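PDB 1J6U: UDP-N-acetylmuramate-alanine ligase MurC from Thermotoga maritima, which catalyses the ATP-dependent ligation of L-alanine to UDP-N-acetylmuramate, a step of peptidoglycan biosynthesis in the bacterial cell wall. Local coordinates for residues A[310-315]-A[328-333]. Residues are numbered along the deposited sequence; the frame is centred on the assembly and turned at random.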
ATOM      1  N   HIS A 310      -2.732  -4.958  -4.838  1.00 29.59           N
ATOM      2  CA  HIS A 310      -2.550  -6.269  -4.176  1.00 37.23           C
ATOM      3  C   HIS A 310      -2.342  -6.134  -2.684  1.00 26.13           C
ATOM      4  O   HIS A 310      -1.654  -5.225  -2.194  1.00 33.49           O
ATOM      5  CB  HIS A 310      -1.422  -7.082  -4.827  1.00 44.62           C
ATOM      6  CG  HIS A 310      -1.738  -7.471  -6.249  1.00 80.06           C
ATOM      7  ND1 HIS A 310      -0.911  -8.260  -7.024  1.00 80.07           N
ATOM      8  CD2 HIS A 310      -2.802  -7.161  -7.035  1.00 84.97           C
ATOM      9  CE1 HIS A 310      -1.449  -8.415  -8.223  1.00 73.49           C
ATOM     10  NE2 HIS A 310      -2.596  -7.759  -8.256  1.00 82.42           N
ATOM     11  N   ARG A 311      -3.046  -6.996  -1.971  1.00 28.05           N
ATOM     12  CA  ARG A 311      -3.053  -7.094  -0.525  1.00 24.46           C
ATOM     13  C   ARG A 311      -3.917  -6.059   0.138  1.00 37.07           C
ATOM     14  O   ARG A 311      -3.884  -5.911   1.372  1.00 34.91           O
ATOM     15  CB  ARG A 311      -1.649  -7.045   0.077  1.00 31.58           C
ATOM     16  CG  ARG A 311      -0.719  -8.177  -0.391  1.00 40.05           C
ATOM     17  CD  ARG A 311      -0.201  -8.875   0.837  1.00 49.73           C
ATOM     18  NE  ARG A 311       1.233  -9.013   0.787  1.00 43.72           N
ATOM     19  CZ  ARG A 311       1.986  -9.342   1.826  1.00 38.38           C
ATOM     20  NH1 ARG A 311       1.458  -9.589   3.032  1.00 27.56           N
ATOM     21  NH2 ARG A 311       3.293  -9.390   1.653  1.00 61.88           N
ATOM     22  N   ARG A 312      -4.664  -5.298  -0.645  1.00 31.63           N
ATOM     23  CA  ARG A 312      -5.620  -4.375   0.010  1.00 44.86           C
ATOM     24  C   ARG A 312      -6.939  -5.017  -0.435  1.00 34.71           C
ATOM     25  O   ARG A 312      -7.456  -4.723  -1.505  1.00 39.88           O
ATOM     26  CB  ARG A 312      -5.489  -2.935  -0.493  1.00 32.99           C
ATOM     27  CG  ARG A 312      -4.098  -2.556  -0.866  1.00 52.73           C
ATOM     28  CD  ARG A 312      -3.257  -2.131   0.316  1.00 41.24           C
ATOM     29  NE  ARG A 312      -1.869  -2.391  -0.041  1.00 55.04           N
ATOM     30  CZ  ARG A 312      -0.833  -1.736   0.452  1.00 47.32           C
ATOM     31  NH1 ARG A 312      -1.020  -0.770   1.341  1.00 59.02           N
ATOM     32  NH2 ARG A 312       0.385  -2.043   0.036  1.00 66.72           N
ATOM     33  N   PHE A 313      -7.406  -5.958   0.385  1.00 41.67           N
ATOM     34  CA  PHE A 313      -8.581  -6.764   0.126  1.00 25.98           C
ATOM     35  C   PHE A 313      -8.588  -7.222  -1.336  1.00 32.49           C
ATOM     36  O   PHE A 313      -9.603  -7.051  -2.027  1.00 33.82           O
ATOM     37  CB  PHE A 313      -9.864  -5.988   0.425  1.00 36.64           C
ATOM     38  CG  PHE A 313     -11.085  -6.880   0.692  1.00 38.78           C
ATOM     39  CD1 PHE A 313     -11.469  -7.203   1.999  1.00 43.39           C
ATOM     40  CD2 PHE A 313     -11.868  -7.369  -0.358  1.00 40.11           C
ATOM     41  CE1 PHE A 313     -12.612  -7.995   2.250  1.00 40.15           C
ATOM     42  CE2 PHE A 313     -13.010  -8.158  -0.106  1.00 31.43           C
ATOM     43  CZ  PHE A 313     -13.371  -8.463   1.200  1.00 34.93           C
ATOM     44  N   SER A 314      -7.471  -7.788  -1.817  1.00 25.75           N
ATOM     45  CA  SER A 314      -7.417  -8.276  -3.198  1.00 29.29           C
ATOM     46  C   SER A 314      -7.874  -9.737  -3.323  1.00 38.75           C
ATOM     47  O   SER A 314      -7.549 -10.587  -2.481  1.00 39.11           O
ATOM     48  CB  SER A 314      -6.013  -8.115  -3.795  1.00 19.32           C
ATOM     49  OG  SER A 314      -5.020  -8.500  -2.904  1.00 33.17           O
ATOM     50  N   ILE A 315      -8.653 -10.016  -4.366  1.00 36.27           N
ATOM     51  CA  ILE A 315      -9.164 -11.357  -4.573  1.00 29.69           C
ATOM     52  C   ILE A 315      -8.077 -12.073  -5.312  1.00 35.81           C
ATOM     53  O   ILE A 315      -7.781 -11.755  -6.460  1.00 40.79           O
ATOM     54  CB  ILE A 315     -10.410 -11.410  -5.464  1.00 34.06           C
ATOM     55  CG1 ILE A 315     -11.562 -10.598  -4.848  1.00 31.00           C
ATOM     56  CG2 ILE A 315     -10.805 -12.867  -5.705  1.00 17.16           C
ATOM     57  CD1 ILE A 315     -12.312 -11.271  -3.812  1.00 46.00           C
ATOM     58  N   ASP A 328      -6.518 -11.653  -0.079  1.00 35.83           N
ATOM     59  CA  ASP A 328      -5.307 -11.174   0.606  1.00 36.60           C
ATOM     60  C   ASP A 328      -5.435  -9.776   1.197  1.00 37.74           C
ATOM     61  O   ASP A 328      -5.895  -8.845   0.539  1.00 39.10           O
ATOM     62  CB  ASP A 328      -4.128 -11.149  -0.358  1.00 41.27           C
ATOM     63  CG  ASP A 328      -3.742 -12.523  -0.825  1.00 40.81           C
ATOM     64  OD1 ASP A 328      -3.528 -13.367   0.054  1.00 41.91           O
ATOM     65  OD2 ASP A 328      -3.643 -12.770  -2.046  1.00 40.21           O
ATOM     66  N   ASP A 329      -5.021  -9.620   2.437  1.00 36.73           N
ATOM     67  CA  ASP A 329      -5.057  -8.315   3.047  1.00 38.96           C
ATOM     68  C   ASP A 329      -3.935  -8.129   4.047  1.00 47.65           C
ATOM     69  O   ASP A 329      -3.710  -8.973   4.897  1.00 48.65           O
ATOM     70  CB  ASP A 329      -6.381  -8.034   3.738  1.00 44.90           C
ATOM     71  CG  ASP A 329      -6.570  -6.552   4.005  1.00 39.24           C
ATOM     72  OD1 ASP A 329      -6.267  -6.081   5.132  1.00 41.68           O
ATOM     73  OD2 ASP A 329      -6.990  -5.850   3.055  1.00 54.42           O
ATOM     74  N   TYR A 330      -3.265  -6.988   3.912  1.00 41.57           N
ATOM     75  CA  TYR A 330      -2.131  -6.539   4.706  1.00 43.48           C
ATOM     76  C   TYR A 330      -2.429  -6.275   6.158  1.00 38.66           C
ATOM     77  O   TYR A 330      -1.514  -6.117   6.934  1.00 42.02           O
ATOM     78  CB  TYR A 330      -1.627  -5.220   4.125  1.00 56.05           C
ATOM     79  CG  TYR A 330      -0.180  -5.179   3.821  1.00 75.10           C
ATOM     80  CD1 TYR A 330       0.485  -6.326   3.385  1.00 85.11           C
ATOM     81  CD2 TYR A 330       0.525  -3.977   3.866  1.00 86.36           C
ATOM     82  CE1 TYR A 330       1.824  -6.283   2.984  1.00 93.67           C
ATOM     83  CE2 TYR A 330       1.878  -3.919   3.462  1.00 99.62           C
ATOM     84  CZ  TYR A 330       2.513  -5.085   3.018  1.00 97.75           C
ATOM     85  OH  TYR A 330       3.817  -5.061   2.572  1.00104.61           O
ATOM     86  N   ALA A 331      -3.693  -6.196   6.542  1.00 35.76           N
ATOM     87  CA  ALA A 331      -3.997  -5.847   7.926  1.00 35.31           C
ATOM     88  C   ALA A 331      -3.120  -6.519   8.989  1.00 47.14           C
ATOM     89  O   ALA A 331      -2.852  -7.725   8.914  1.00 52.57           O
ATOM     90  CB  ALA A 331      -5.474  -6.118   8.219  1.00 39.13           C
ATOM     91  N   HIS A 332      -2.690  -5.735   9.982  1.00 48.51           N
ATOM     92  CA  HIS A 332      -1.860  -6.244  11.072  1.00 48.34           C
ATOM     93  C   HIS A 332      -2.240  -5.627  12.396  1.00 42.09           C
ATOM     94  O   HIS A 332      -1.799  -6.029  13.450  1.00 59.01           O
ATOM     95  CB  HIS A 332      -0.395  -5.978  10.798  1.00 42.26           C
ATOM     96  CG  HIS A 332      -0.082  -4.548  10.553  1.00 62.10           C
ATOM     97  ND1 HIS A 332      -0.117  -3.987   9.292  1.00 65.28           N
ATOM     98  CD2 HIS A 332       0.236  -3.550  11.411  1.00 60.34           C
ATOM     99  CE1 HIS A 332       0.165  -2.701   9.387  1.00 75.23           C
ATOM    100  NE2 HIS A 332       0.382  -2.409  10.661  1.00 71.23           N
ATOM    101  N   THR A 333      -3.124  -4.671  12.318  1.00 43.87           N
ATOM    102  CA  THR A 333      -3.603  -3.938  13.464  1.00 45.59           C
ATOM    103  C   THR A 333      -5.000  -4.369  13.829  1.00 42.48           C
ATOM    104  O   THR A 333      -5.770  -4.772  12.982  1.00 50.10           O
ATOM    105  CB  THR A 333      -3.613  -2.447  13.092  1.00 50.52           C
ATOM    106  OG1 THR A 333      -2.299  -1.930  13.278  1.00 50.98           O
ATOM    107  CG2 THR A 333      -4.623  -1.679  13.860  1.00 36.93           C
TER
HETATM  108  O   HOH W   1      -4.579 -10.963  -4.201  1.00 43.30           O
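The N-H of F313 reaches D329 OD2 at 2.7 Å, through the anti lone pair of that oxygen, while the N-H of A331 comes to OD1 from above the plane of the carboxylate and closes an Asx turn. CG anti to the backbone N (chi1 -163°) carries OD2 to the backbone of F313, and two bonds hold the rotation of the acid group. Beside it, F313 and S314 are together opposed to the single residue D328, a G1 beta bulge. S314 N donates to D328 O (3.0 Å) and D328 N returns a bond to S314 O at 2.8 Å, a hydrogen-bonded antiparallel pair. S314 OG accepts the N-H of R311 (2.7 Å from R311 N) and shares a water with D328 OD2, whereas D328 OD1 bonds to S447. The other end is fastened by Y330 N, which donates to R311 O at 2.8 Å. Here the edge of the Y330 ring stands on a face of the R311 guanidinium, planes 87° apart, with Y330 CE1 3.3 Å from R311 CZ. This is the open end of the 314-319/324-329 hairpin, at the edge of the C-terminal-domain sheet; R312 comes side chain to side chain within about 4 Å of T126, predicted to bind ATP. The bulge turns the F313 N-H out of the strand pairing, its angle to D328 O being poor, and D329 OD2 satisfies it instead.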